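Long-range contacts in putative cathepsin d (Ixodes ricinus, PDB 5N7Q), which probably cleaves proteins as an aspartic endopeptidase of the pepsin family and binds the peptide inhibitor pepstatin A: residues 32-37 and 122-127; 40-45 and 101-106; 154-159 and 170-175. All blocks are in the same frame, centred on the assembly; numbering follows the deposited sequence. Where two conformers were deposited one is given.

Contact 1 (32-37 and 122-127)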
ATOM      1  N   GLN A  32      -6.919  -4.854  13.382  1.00  9.47           N
ATOM      2  CA  GLN A  32      -6.277  -5.175  12.098  1.00  9.77           C
ATOM      3  C   GLN A  32      -6.187  -3.918  11.292  1.00  9.39           C
ATOM      4  O   GLN A  32      -7.157  -3.165  11.187  1.00  9.21           O
ATOM      5  CB  GLN A  32      -7.091  -6.208  11.342  1.00 10.83           C
ATOM      6  CG  GLN A  32      -7.215  -7.527  12.087  1.00 12.29           C
ATOM      7  CD  GLN A  32      -5.931  -8.300  12.123  1.00 13.85           C
ATOM      8  OE1 GLN A  32      -5.075  -8.136  11.257  1.00 15.53           O
ATOM      9  NE2 GLN A  32      -5.773  -9.160  13.134  1.00 16.27           N
ATOM     10  N   VAL A  33      -5.036  -3.670  10.681  1.00  8.37           N
ATOM     11  CA  VAL A  33      -4.845  -2.451   9.872  1.00  8.08           C
ATOM     12  C   VAL A  33      -4.131  -2.762   8.579  1.00  7.74           C
ATOM     13  O   VAL A  33      -3.347  -3.685   8.503  1.00  7.67           O
ATOM     14  CB  VAL A  33      -4.042  -1.366  10.627  1.00  8.21           C
ATOM     15  CG1 VAL A  33      -4.848  -0.839  11.798  1.00  8.21           C
ATOM     16  CG2 VAL A  33      -2.681  -1.849  11.114  1.00  8.59           C
ATOM     17  N   ILE A  34      -4.428  -1.968   7.554  1.00  8.27           N
ATOM     18  CA  ILE A  34      -3.644  -2.004   6.335  0.50  7.97           C
ATOM     19  C   ILE A  34      -2.399  -1.137   6.576  1.00  8.43           C
ATOM     20  O   ILE A  34      -2.508  -0.006   7.076  1.00  9.42           O
ATOM     21  CB  ILE A  34      -4.501  -1.669   5.092  0.50  7.84           C
ATOM     22  CG1 ILE A  34      -3.663  -1.730   3.814  0.50  7.87           C
ATOM     23  CG2 ILE A  34      -5.225  -0.339   5.207  0.50  7.79           C
ATOM     24  CD1 ILE A  34      -4.522  -1.923   2.580  0.50  7.78           C
ATOM     25  N   PHE A  35      -1.242  -1.697   6.222  1.00  8.46           N
ATOM     26  CA  PHE A  35       0.029  -0.986   6.287  1.00  8.19           C
ATOM     27  C   PHE A  35       0.241  -0.301   4.955  1.00  8.20           C
ATOM     28  O   PHE A  35       0.421  -0.971   3.947  1.00  9.43           O
ATOM     29  CB  PHE A  35       1.173  -1.944   6.619  1.00  8.04           C
ATOM     30  CG  PHE A  35       1.131  -2.409   8.066  1.00  8.17           C
ATOM     31  CD1 PHE A  35       0.270  -3.407   8.471  1.00  8.43           C
ATOM     32  CD2 PHE A  35       1.913  -1.785   9.043  1.00  8.17           C
ATOM     33  CE1 PHE A  35       0.184  -3.795   9.793  1.00  8.12           C
ATOM     34  CE2 PHE A  35       1.847  -2.192  10.373  1.00  8.20           C
ATOM     35  CZ  PHE A  35       0.972  -3.191  10.752  1.00  7.70           C
ATOM     36  N   ASP A  36       0.170   1.032   4.962  1.00  8.07           N
ATOM     37  CA  ASP A  36      -0.052   1.823   3.749  1.00  7.70           C
ATOM     38  C   ASP A  36       1.100   2.813   3.526  1.00  7.48           C
ATOM     39  O   ASP A  36       1.153   3.880   4.153  1.00  7.19           O
ATOM     40  CB  ASP A  36      -1.397   2.597   3.885  1.00  8.00           C
ATOM     41  CG  ASP A  36      -1.660   3.536   2.745  1.00  8.11           C
ATOM     42  OD1 ASP A  36      -1.129   3.253   1.657  1.00  8.26           O
ATOM     43  OD2 ASP A  36      -2.456   4.469   2.933  1.00  8.17           O
ATOM     44  N   THR A  37       2.016   2.478   2.614  1.00  7.00           N
ATOM     45  CA  THR A  37       3.101   3.402   2.288  1.00  7.12           C
ATOM     46  C   THR A  37       2.675   4.645   1.517  1.00  7.02           C
ATOM     47  O   THR A  37       3.520   5.509   1.264  1.00  6.96           O
ATOM     48  CB  THR A  37       4.275   2.703   1.589  1.00  7.25           C
ATOM     49  OG1 THR A  37       3.814   2.153   0.353  1.00  7.40           O
ATOM     50  CG2 THR A  37       4.866   1.605   2.461  1.00  7.44           C
ATOM     51  N   ASP A 122      -9.748  -2.760  10.374  1.00  9.31           N
ATOM     52  CA  ASP A 122     -10.385  -1.694  11.171  1.00  9.44           C
ATOM     53  C   ASP A 122      -9.893  -0.326  10.820  1.00  9.25           C
ATOM     54  O   ASP A 122     -10.608   0.646  11.027  1.00  9.86           O
ATOM     55  CB  ASP A 122     -10.152  -1.949  12.645  1.00  9.66           C
ATOM     56  CG  ASP A 122     -10.574  -3.352  13.052  1.00 10.74           C
ATOM     57  OD1 ASP A 122     -11.745  -3.721  12.813  1.00 11.68           O
ATOM     58  OD2 ASP A 122      -9.711  -4.141  13.492  1.00 11.48           O
ATOM     59  N   GLY A 123      -8.683  -0.216  10.304  1.00  8.76           N
ATOM     60  CA  GLY A 123      -8.135   1.094  10.001  1.00  8.60           C
ATOM     61  C   GLY A 123      -6.878   1.000   9.192  1.00  8.74           C
ATOM     62  O   GLY A 123      -6.568  -0.039   8.612  1.00  8.49           O
ATOM     63  N   ILE A 124      -6.172   2.123   9.131  1.00  8.28           N
ATOM     64  CA  ILE A 124      -5.008   2.257   8.257  1.00  8.28           C
ATOM     65  C   ILE A 124      -3.832   2.739   9.102  1.00  7.92           C
ATOM     66  O   ILE A 124      -4.015   3.576   9.960  1.00  7.73           O
ATOM     67  CB  ILE A 124      -5.260   3.267   7.123  1.00  8.69           C
ATOM     68  CG1 ILE A 124      -6.449   2.790   6.259  1.00  9.51           C
ATOM     69  CG2 ILE A 124      -3.973   3.506   6.307  1.00  8.86           C
ATOM     70  CD1 ILE A 124      -6.879   3.731   5.155  1.00 10.19           C
ATOM     71  N   LEU A 125      -2.657   2.168   8.852  1.00  7.61           N
ATOM     72  CA  LEU A 125      -1.422   2.584   9.511  1.00  7.50           C
ATOM     73  C   LEU A 125      -0.497   3.065   8.411  1.00  7.79           C
ATOM     74  O   LEU A 125       0.091   2.258   7.630  1.00  8.00           O
ATOM     75  CB  LEU A 125      -0.808   1.436  10.327  1.00  7.57           C
ATOM     76  CG  LEU A 125       0.369   1.793  11.260  1.00  7.79           C
ATOM     77  CD1 LEU A 125       0.486   0.760  12.393  1.00  7.79           C
ATOM     78  CD2 LEU A 125       1.668   1.907  10.484  1.00  7.75           C
ATOM     79  N   GLY A 126      -0.379   4.382   8.308  1.00  7.31           N
ATOM     80  CA  GLY A 126       0.432   4.970   7.248  1.00  7.28           C
ATOM     81  C   GLY A 126       1.928   4.882   7.512  1.00  7.25           C
ATOM     82  O   GLY A 126       2.386   5.065   8.630  1.00  7.08           O
ATOM     83  N   LEU A 127       2.682   4.600   6.447  1.00  7.10           N
ATOM     84  CA  LEU A 127       4.126   4.404   6.441  1.00  7.20           C
ATOM     85  C   LEU A 127       4.852   5.357   5.487  1.00  7.20           C
ATOM     86  O   LEU A 127       6.064   5.179   5.217  1.00  7.29           O
ATOM     87  CB  LEU A 127       4.457   2.953   6.077  1.00  7.19           C
ATOM     88  CG  LEU A 127       4.042   1.875   7.081  1.00  7.39           C
ATOM     89  CD1 LEU A 127       4.223   0.509   6.450  1.00  7.42           C
ATOM     90  CD2 LEU A 127       4.870   1.994   8.367  1.00  7.70           C
TER

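Contact 2 (40-45 and 101-106)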
ATOM      1  N   ALA A  40       0.315   8.677   5.785  1.00  8.00           N
ATOM      2  CA  ALA A  40       1.198   8.845   6.961  1.00  8.22           C
ATOM      3  C   ALA A  40       0.484   8.767   8.315  1.00  8.62           C
ATOM      4  O   ALA A  40       1.159   8.813   9.342  1.00 10.07           O
ATOM      5  CB  ALA A  40       2.008  10.131   6.862  1.00  8.70           C
ATOM      6  N   ASN A  41      -0.835   8.593   8.320  1.00  8.31           N
ATOM      7  CA  ASN A  41      -1.628   8.635   9.565  1.00  8.11           C
ATOM      8  C   ASN A  41      -2.055   7.246  10.009  1.00  8.14           C
ATOM      9  O   ASN A  41      -2.320   6.368   9.162  1.00  8.04           O
ATOM     10  CB  ASN A  41      -2.877   9.492   9.371  1.00  8.38           C
ATOM     11  CG  ASN A  41      -2.550  10.959   9.256  1.00  9.34           C
ATOM     12  OD1 ASN A  41      -2.182  11.417   8.189  1.00  9.61           O
ATOM     13  ND2 ASN A  41      -2.634  11.688  10.374  1.00  9.53           N
ATOM     14  N   LEU A  42      -2.149   7.064  11.325  1.00  8.07           N
ATOM     15  CA  LEU A  42      -2.788   5.899  11.930  1.00  8.08           C
ATOM     16  C   LEU A  42      -4.190   6.293  12.376  1.00  8.04           C
ATOM     17  O   LEU A  42      -4.374   7.314  13.044  1.00  8.18           O
ATOM     18  CB  LEU A  42      -2.004   5.430  13.149  1.00  8.30           C
ATOM     19  CG  LEU A  42      -2.597   4.303  14.003  1.00  8.65           C
ATOM     20  CD1 LEU A  42      -2.860   3.001  13.279  1.00  9.05           C
ATOM     21  CD2 LEU A  42      -1.650   4.115  15.165  1.00  8.97           C
ATOM     22  N   TRP A  43      -5.187   5.478  12.032  1.00  7.82           N
ATOM     23  CA  TRP A  43      -6.532   5.684  12.608  1.00  8.65           C
ATOM     24  C   TRP A  43      -7.261   4.366  12.779  1.00  8.29           C
ATOM     25  O   TRP A  43      -6.967   3.384  12.108  1.00  8.59           O
ATOM     26  CB  TRP A  43      -7.380   6.671  11.798  1.00  8.24           C
ATOM     27  CG  TRP A  43      -7.702   6.234  10.398  1.00  8.72           C
ATOM     28  CD1 TRP A  43      -6.992   6.552   9.247  1.00  8.98           C
ATOM     29  CD2 TRP A  43      -8.757   5.375   9.985  1.00  9.06           C
ATOM     30  NE1 TRP A  43      -7.560   5.948   8.169  1.00  9.22           N
ATOM     31  CE2 TRP A  43      -8.619   5.183   8.590  1.00  9.16           C
ATOM     32  CE3 TRP A  43      -9.775   4.692  10.663  1.00  9.00           C
ATOM     33  CZ2 TRP A  43      -9.518   4.408   7.849  1.00  9.59           C
ATOM     34  CZ3 TRP A  43     -10.668   3.914   9.918  1.00  9.34           C
ATOM     35  CH2 TRP A  43     -10.510   3.773   8.535  1.00  9.88           C
ATOM     36  N   LEU A  44      -8.198   4.378  13.721  1.00  8.55           N
ATOM     37  CA  LEU A  44      -9.032   3.231  14.105  1.00  9.13           C
ATOM     38  C   LEU A  44     -10.432   3.730  14.411  1.00  9.29           C
ATOM     39  O   LEU A  44     -10.606   4.910  14.761  1.00  9.25           O
ATOM     40  CB  LEU A  44      -8.457   2.533  15.337  1.00  9.56           C
ATOM     41  CG  LEU A  44      -7.099   1.848  15.141  1.00 10.73           C
ATOM     42  CD1 LEU A  44      -6.494   1.518  16.473  1.00 11.65           C
ATOM     43  CD2 LEU A  44      -7.211   0.647  14.205  1.00 10.50           C
ATOM     44  N   PRO A  45     -11.446   2.841  14.312  1.00  9.65           N
ATOM     45  CA  PRO A  45     -12.804   3.269  14.700  1.00  9.33           C
ATOM     46  C   PRO A  45     -12.889   3.581  16.194  1.00  9.86           C
ATOM     47  O   PRO A  45     -12.319   2.871  16.993  1.00 10.12           O
ATOM     48  CB  PRO A  45     -13.661   2.028  14.373  1.00  9.55           C
ATOM     49  CG  PRO A  45     -12.799   1.185  13.449  1.00  9.82           C
ATOM     50  CD  PRO A  45     -11.417   1.417  13.959  1.00  9.69           C
ATOM     51  N   SER A 101       5.653   4.022  22.389  1.00 12.43           N
ATOM     52  CA  SER A 101       5.013   4.958  23.321  0.50 12.99           C
ATOM     53  C   SER A 101       4.515   6.262  22.673  1.00 12.47           C
ATOM     54  O   SER A 101       5.077   6.757  21.673  1.00 11.76           O
ATOM     55  CB  SER A 101       5.970   5.302  24.470  0.50 13.78           C
ATOM     56  OG  SER A 101       6.288   4.139  25.233  0.50 14.60           O
ATOM     57  N   GLY A 102       3.460   6.830  23.248  1.00 12.07           N
ATOM     58  CA  GLY A 102       3.027   8.171  22.868  1.00 12.30           C
ATOM     59  C   GLY A 102       2.703   8.330  21.396  1.00 11.43           C
ATOM     60  O   GLY A 102       3.120   9.307  20.766  1.00 12.41           O
ATOM     61  N   GLN A 103       1.944   7.378  20.855  1.00 10.53           N
ATOM     62  CA  GLN A 103       1.639   7.351  19.431  1.00  9.93           C
ATOM     63  C   GLN A 103       0.293   8.036  19.129  1.00  9.72           C
ATOM     64  O   GLN A 103      -0.758   7.558  19.568  1.00  9.37           O
ATOM     65  CB  GLN A 103       1.620   5.912  18.898  1.00  9.97           C
ATOM     66  CG  GLN A 103       1.251   5.796  17.422  1.00  9.65           C
ATOM     67  CD  GLN A 103       2.216   6.561  16.534  1.00  9.69           C
ATOM     68  OE1 GLN A 103       3.423   6.406  16.695  1.00  9.83           O
ATOM     69  NE2 GLN A 103       1.700   7.411  15.650  1.00  9.53           N
ATOM     70  N   PRO A 104       0.325   9.148  18.383  1.00  9.98           N
ATOM     71  CA  PRO A 104      -0.941   9.726  18.004  1.00  9.84           C
ATOM     72  C   PRO A 104      -1.710   8.834  17.035  1.00  9.53           C
ATOM     73  O   PRO A 104      -1.119   8.225  16.162  1.00  9.99           O
ATOM     74  CB  PRO A 104      -0.569  11.042  17.311  1.00 10.43           C
ATOM     75  CG  PRO A 104       0.782  11.340  17.749  1.00 11.00           C
ATOM     76  CD  PRO A 104       1.443  10.000  17.975  1.00 10.19           C
ATOM     77  N   LEU A 105      -3.003   8.736  17.254  1.00  9.75           N
ATOM     78  CA  LEU A 105      -3.912   8.028  16.363  1.00 10.18           C
ATOM     79  C   LEU A 105      -5.187   8.823  16.197  1.00 10.04           C
ATOM     80  O   LEU A 105      -5.629   9.560  17.104  1.00 10.81           O
ATOM     81  CB  LEU A 105      -4.256   6.621  16.880  1.00 11.53           C
ATOM     82  CG  LEU A 105      -5.083   6.469  18.174  1.00 12.76           C
ATOM     83  CD1 LEU A 105      -5.970   5.237  18.199  1.00 14.26           C
ATOM     84  CD2 LEU A 105      -4.201   6.461  19.412  1.00 13.32           C
ATOM     85  N   GLY A 106      -5.823   8.629  15.052  1.00  8.79           N
ATOM     86  CA  GLY A 106      -7.153   9.174  14.823  1.00  9.13           C
ATOM     87  C   GLY A 106      -8.228   8.231  15.340  1.00  9.55           C
ATOM     88  O   GLY A 106      -8.196   7.029  15.057  1.00 10.57           O
TER
HETATM   89  O   HOH W   1      -1.033   8.955  13.354  1.00 10.31           O

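Contact 3 (154-159 and 170-175)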
ATOM      1  N   ASN A 154      17.246   1.830   9.994  1.00  9.39           N
ATOM      2  CA  ASN A 154      15.967   2.527   9.899  1.00  9.14           C
ATOM      3  C   ASN A 154      15.348   2.328   8.511  1.00  8.57           C
ATOM      4  O   ASN A 154      15.195   3.261   7.722  1.00  8.23           O
ATOM      5  CB  ASN A 154      16.094   4.000  10.262  1.00  9.60           C
ATOM      6  CG  ASN A 154      16.559   4.193  11.678  1.00 10.17           C
ATOM      7  OD1 ASN A 154      15.886   3.778  12.628  1.00 10.08           O
ATOM      8  ND2 ASN A 154      17.740   4.780  11.839  1.00 12.01           N
ATOM      9  N   VAL A 155      15.011   1.074   8.256  1.00  8.12           N
ATOM     10  CA  VAL A 155      14.329   0.647   7.037  1.00  8.12           C
ATOM     11  C   VAL A 155      13.209  -0.291   7.413  1.00  7.86           C
ATOM     12  O   VAL A 155      13.192  -0.860   8.496  1.00  8.17           O
ATOM     13  CB  VAL A 155      15.293  -0.093   6.058  1.00  8.21           C
ATOM     14  CG1 VAL A 155      16.599   0.674   5.878  1.00  8.08           C
ATOM     15  CG2 VAL A 155      15.515  -1.550   6.457  1.00  8.91           C
ATOM     16  N   PHE A 156      12.241  -0.434   6.505  1.00  6.99           N
ATOM     17  CA  PHE A 156      11.281  -1.524   6.598  1.00  6.95           C
ATOM     18  C   PHE A 156      11.127  -2.132   5.219  1.00  7.10           C
ATOM     19  O   PHE A 156      11.254  -1.445   4.206  1.00  7.73           O
ATOM     20  CB  PHE A 156       9.939  -1.100   7.216  1.00  6.83           C
ATOM     21  CG  PHE A 156       9.217  -0.012   6.483  1.00  6.77           C
ATOM     22  CD1 PHE A 156       8.340  -0.319   5.444  1.00  6.71           C
ATOM     23  CD2 PHE A 156       9.426   1.338   6.783  1.00  7.08           C
ATOM     24  CE1 PHE A 156       7.680   0.681   4.756  1.00  7.10           C
ATOM     25  CE2 PHE A 156       8.746   2.344   6.091  1.00  6.97           C
ATOM     26  CZ  PHE A 156       7.878   2.000   5.066  1.00  6.67           C
ATOM     27  N   SER A 157      10.933  -3.440   5.201  1.00  7.27           N
ATOM     28  CA  SER A 157      10.895  -4.194   3.960  1.00  7.29           C
ATOM     29  C   SER A 157       9.607  -5.006   3.831  1.00  7.25           C
ATOM     30  O   SER A 157       9.172  -5.625   4.802  1.00  7.86           O
ATOM     31  CB  SER A 157      12.074  -5.143   3.890  1.00  7.69           C
ATOM     32  OG  SER A 157      13.293  -4.432   3.992  1.00  7.76           O
ATOM     33  N   VAL A 158       8.989  -4.981   2.650  1.00  7.65           N
ATOM     34  CA  VAL A 158       7.659  -5.533   2.450  1.00  7.38           C
ATOM     35  C   VAL A 158       7.635  -6.692   1.441  1.00  7.20           C
ATOM     36  O   VAL A 158       8.086  -6.568   0.320  1.00  7.23           O
ATOM     37  CB  VAL A 158       6.665  -4.437   1.995  1.00  7.30           C
ATOM     38  CG1 VAL A 158       5.282  -5.051   1.813  1.00  7.52           C
ATOM     39  CG2 VAL A 158       6.644  -3.248   2.964  1.00  7.70           C
ATOM     40  N   TYR A 159       7.155  -7.834   1.917  1.00  7.52           N
ATOM     41  CA  TYR A 159       6.842  -8.997   1.117  1.00  8.17           C
ATOM     42  C   TYR A 159       5.327  -9.118   1.010  1.00  7.48           C
ATOM     43  O   TYR A 159       4.649  -9.153   2.052  1.00  7.34           O
ATOM     44  CB  TYR A 159       7.426 -10.258   1.794  1.00  8.96           C
ATOM     45  CG  TYR A 159       6.866 -11.547   1.254  1.00  9.98           C
ATOM     46  CD1 TYR A 159       7.007 -11.881  -0.085  1.00 10.56           C
ATOM     47  CD2 TYR A 159       6.145 -12.413   2.075  1.00 10.05           C
ATOM     48  CE1 TYR A 159       6.442 -13.029  -0.607  1.00 11.40           C
ATOM     49  CE2 TYR A 159       5.610 -13.593   1.575  1.00 11.54           C
ATOM     50  CZ  TYR A 159       5.762 -13.896   0.236  1.00 11.68           C
ATOM     51  OH  TYR A 159       5.196 -15.050  -0.277  1.00 13.20           O
ATOM     52  N   GLY A 170       1.904 -12.202   3.660  1.00  8.69           N
ATOM     53  CA  GLY A 170       2.920 -11.181   3.485  1.00  8.47           C
ATOM     54  C   GLY A 170       3.555 -10.813   4.803  1.00  7.90           C
ATOM     55  O   GLY A 170       3.194 -11.355   5.835  1.00  7.56           O
ATOM     56  N   GLU A 171       4.455  -9.849   4.761  1.00  7.83           N
ATOM     57  CA  GLU A 171       5.168  -9.376   5.939  1.00  8.26           C
ATOM     58  C   GLU A 171       5.606  -7.956   5.737  1.00  8.51           C
ATOM     59  O   GLU A 171       6.116  -7.629   4.679  1.00  8.60           O
ATOM     60  CB  GLU A 171       6.397 -10.242   6.202  1.00  8.68           C
ATOM     61  CG  GLU A 171       7.298  -9.749   7.320  1.00  9.25           C
ATOM     62  CD  GLU A 171       8.494 -10.650   7.524  1.00 10.56           C
ATOM     63  OE1 GLU A 171       8.320 -11.598   8.316  1.00 12.07           O
ATOM     64  OE2 GLU A 171       9.546 -10.472   6.861  1.00 12.01           O
ATOM     65  N   VAL A 172       5.464  -7.137   6.774  1.00  7.98           N
ATOM     66  CA  VAL A 172       6.237  -5.897   6.862  1.00  7.72           C
ATOM     67  C   VAL A 172       7.313  -6.123   7.915  1.00  7.71           C
ATOM     68  O   VAL A 172       6.974  -6.371   9.066  1.00  8.02           O
ATOM     69  CB  VAL A 172       5.378  -4.667   7.216  1.00  7.86           C
ATOM     70  CG1 VAL A 172       6.255  -3.433   7.199  1.00  8.18           C
ATOM     71  CG2 VAL A 172       4.205  -4.479   6.246  1.00  8.21           C
ATOM     72  N   LEU A 173       8.580  -6.064   7.520  1.00  7.64           N
ATOM     73  CA  LEU A 173       9.684  -6.250   8.458  1.00  7.70           C
ATOM     74  C   LEU A 173      10.214  -4.904   8.881  1.00  7.65           C
ATOM     75  O   LEU A 173      10.869  -4.204   8.104  1.00  7.55           O
ATOM     76  CB  LEU A 173      10.783  -7.095   7.833  1.00  8.02           C
ATOM     77  CG  LEU A 173      11.983  -7.390   8.738  1.00  8.84           C
ATOM     78  CD1 LEU A 173      11.561  -8.211   9.933  1.00  9.25           C
ATOM     79  CD2 LEU A 173      13.007  -8.169   7.939  1.00  9.79           C
ATOM     80  N   PHE A 174       9.939  -4.536  10.123  1.00  7.79           N
ATOM     81  CA  PHE A 174      10.423  -3.262  10.654  1.00  7.89           C
ATOM     82  C   PHE A 174      11.859  -3.374  11.165  1.00  8.10           C
ATOM     83  O   PHE A 174      12.116  -4.157  12.079  1.00  8.42           O
ATOM     84  CB  PHE A 174       9.485  -2.765  11.762  1.00  8.34           C
ATOM     85  CG  PHE A 174       8.125  -2.363  11.249  1.00  8.34           C
ATOM     86  CD1 PHE A 174       7.937  -1.107  10.706  1.00  8.79           C
ATOM     87  CD2 PHE A 174       7.060  -3.239  11.247  1.00  8.73           C
ATOM     88  CE1 PHE A 174       6.707  -0.733  10.186  1.00  9.36           C
ATOM     89  CE2 PHE A 174       5.820  -2.863  10.743  1.00  8.84           C
ATOM     90  CZ  PHE A 174       5.646  -1.609  10.227  1.00  8.90           C
ATOM     91  N   GLY A 175      12.777  -2.611  10.571  1.00  7.81           N
ATOM     92  CA  GLY A 175      14.165  -2.617  11.037  1.00  7.84           C
ATOM     93  C   GLY A 175      15.036  -3.682  10.413  1.00  8.15           C
ATOM     94  O   GLY A 175      16.079  -4.033  10.937  1.00  8.78           O
TER
HETATM   95  O   HOH W   2       9.930  -8.626   4.800  1.00 10.35           O

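Contact 1 (32-37 and 122-127)
F35 and L125 pack against each other on one face of a parallel strand pair, while D36 and I124 meet on the other. The two methyls of L125 reach the CD2-CE2 side of the F35 ring obliquely, CD1 lying 3.8 Å from CE2 of F35. Just past the strand, L127 brings CD1 to the edge of the same ring, close to the ring plane, and its CB touches CG2 of T37 at 3.9 Å. L125 also offers its CB to CG2 of V33. Across the sheet, CG2 of I124 rests against CB of D36 (3.7 Å) and comes nearly as close to OD2. The D36 carboxylate extends beyond it with CG anti to the backbone N (chi1 175°), where OD1 bonds the bound inhibitor and G38 N, and OD2 bonds the hydroxyl of S39. Backbone bonds run the whole length, from D122 N to Q32 O through to L127 N and D36 O (2.8 Å). D122 adds a side-chain bond, OD2 accepting almost straight from Q32 N at 2.9 Å and also meeting H58 ND1. D36 and T37 belong to the Asp-Thr-Gly signature of aspartic peptidases, D36 being a predicted catalytic residue. Strand 123-126 lies between strands 29-36 and 42-45, strand 17-24 borders 29-36, and V172 and F174 of strand 170-174 pack on the F35 side.

Contact 2 (40-45 and 101-106)
L42 and L105 lie side by side where strand 42-45, an outer strand of the psi motif of a pepsin-like lobe, pairs in parallel with strand 103-112. The L42 side chain can be followed outward along the partner strand. Its CB stands 4.2 Å from P104 O, the next atom, CG, faces CB of L105, and the branch CD2 ends in a notch between CB of L105 (4.0 Å) and CG of Q103. With CG anti to the backbone N (chi1 174°), the isobutyl group is carried along the flank of L105. L42 also packs on I22 and L125, which places it in the lobe interior. Two residues along, L44 brings CD1 to CD1 of L105 at 4.1 Å.

The strands diverge at 51°, and the single bridge pairs W43 with G106. Here CB of W43 lies 3.9 Å from G106 CA, on the side where the glycine carries no CB, and the two CA atoms are only 4.2 Å apart. The indole itself leads away, its NE1 bonded to Y79 OH. Two backbone bonds flank the bridge, G106 N to L42 O and L44 N to G106 O (3.0 Å). Beyond them the strands separate, and a water spans the gap, accepting from L42 N and donating to P104 O. Q103 OE1 bonds N143 ND2, while its NE2 bonds V138 O and also that same P104 O, in the carbonyl plane and on a lone pair, at 3.0 Å.

Contact 3 (154-159 and 170-175)
F156 and V172 fit together on the inner face of an antiparallel hairpin that forms two strands of the six-stranded interdomain sheet of pepsin-like peptidases. The main bump is V172 CG1, lodged between the rim of the F174 ring and CD1 of F156. It sits over one face of the F174 ring, 3.5 Å above its plane and offset toward the rim, and also meets CD1 of F156 at 4.1 Å. The F156 ring rises beside V172, both pointing the same way, because its CG lies between the backbone N and the carbonyl carbon (chi1 59°). CB of F156, placed by the backbone, forms a second bump against CD1 of F174, 4.0 Å away. V158 closes the row more loosely through CG2 on V172 CG1. Beyond the pair, F141 meets the F156 ring edge-to-face and F326 lies nearly parallel to that ring.

At the hairpin's turn end the relief is shallower. The Y159 ring meets G170 obliquely, CD2 3.7 Å from its CA. The lack of a side chain lets G170 CA come within 3.0 Å of Y159 O.

Five backbone hydrogen bonds join the strands, that from L173 N to S157 O being virtually straight (178°). S157 O takes a second bond from a water that also donates to OE2 of E171, at 2.8 Å, tying this carboxylate to the opposite strand. S157 OG bonds G176 O, and Y159 stacks on H181. The hairpin is therefore two-sided in chemistry: F156, V158, V172 and F174 give a purely apolar face, F156 and F174 packing against helix 140-146, V158 on F326 and V172 on L10, whereas the face of S157, Y159, E171 and L173 mixes apolar groups with polar ones and admits water.

Contacts 1 and 2 are continuous through strand 123-126, which pairs with both 29-36 and 42-45; their centres are 10 Å apart, and G126 N to N41 O (2.9 Å) is a probable hydrogen bond between them. Along the chain contact 2 is nested within the loop that contact 1 closes. Contact 3 follows in sequence and lies on the other flank of contact 1, centres 13 Å apart, where T37 CG2 meets F156 CE1 at 3.7 Å. Contacts 2 and 3 do not touch. Contact 1 holds the predicted catalytic D36, which bonds the bound inhibitor and whose side chain is about 3 Å from that of D227, while the side chains of W43 and F156 approach D36 to about 7 and 9 Å.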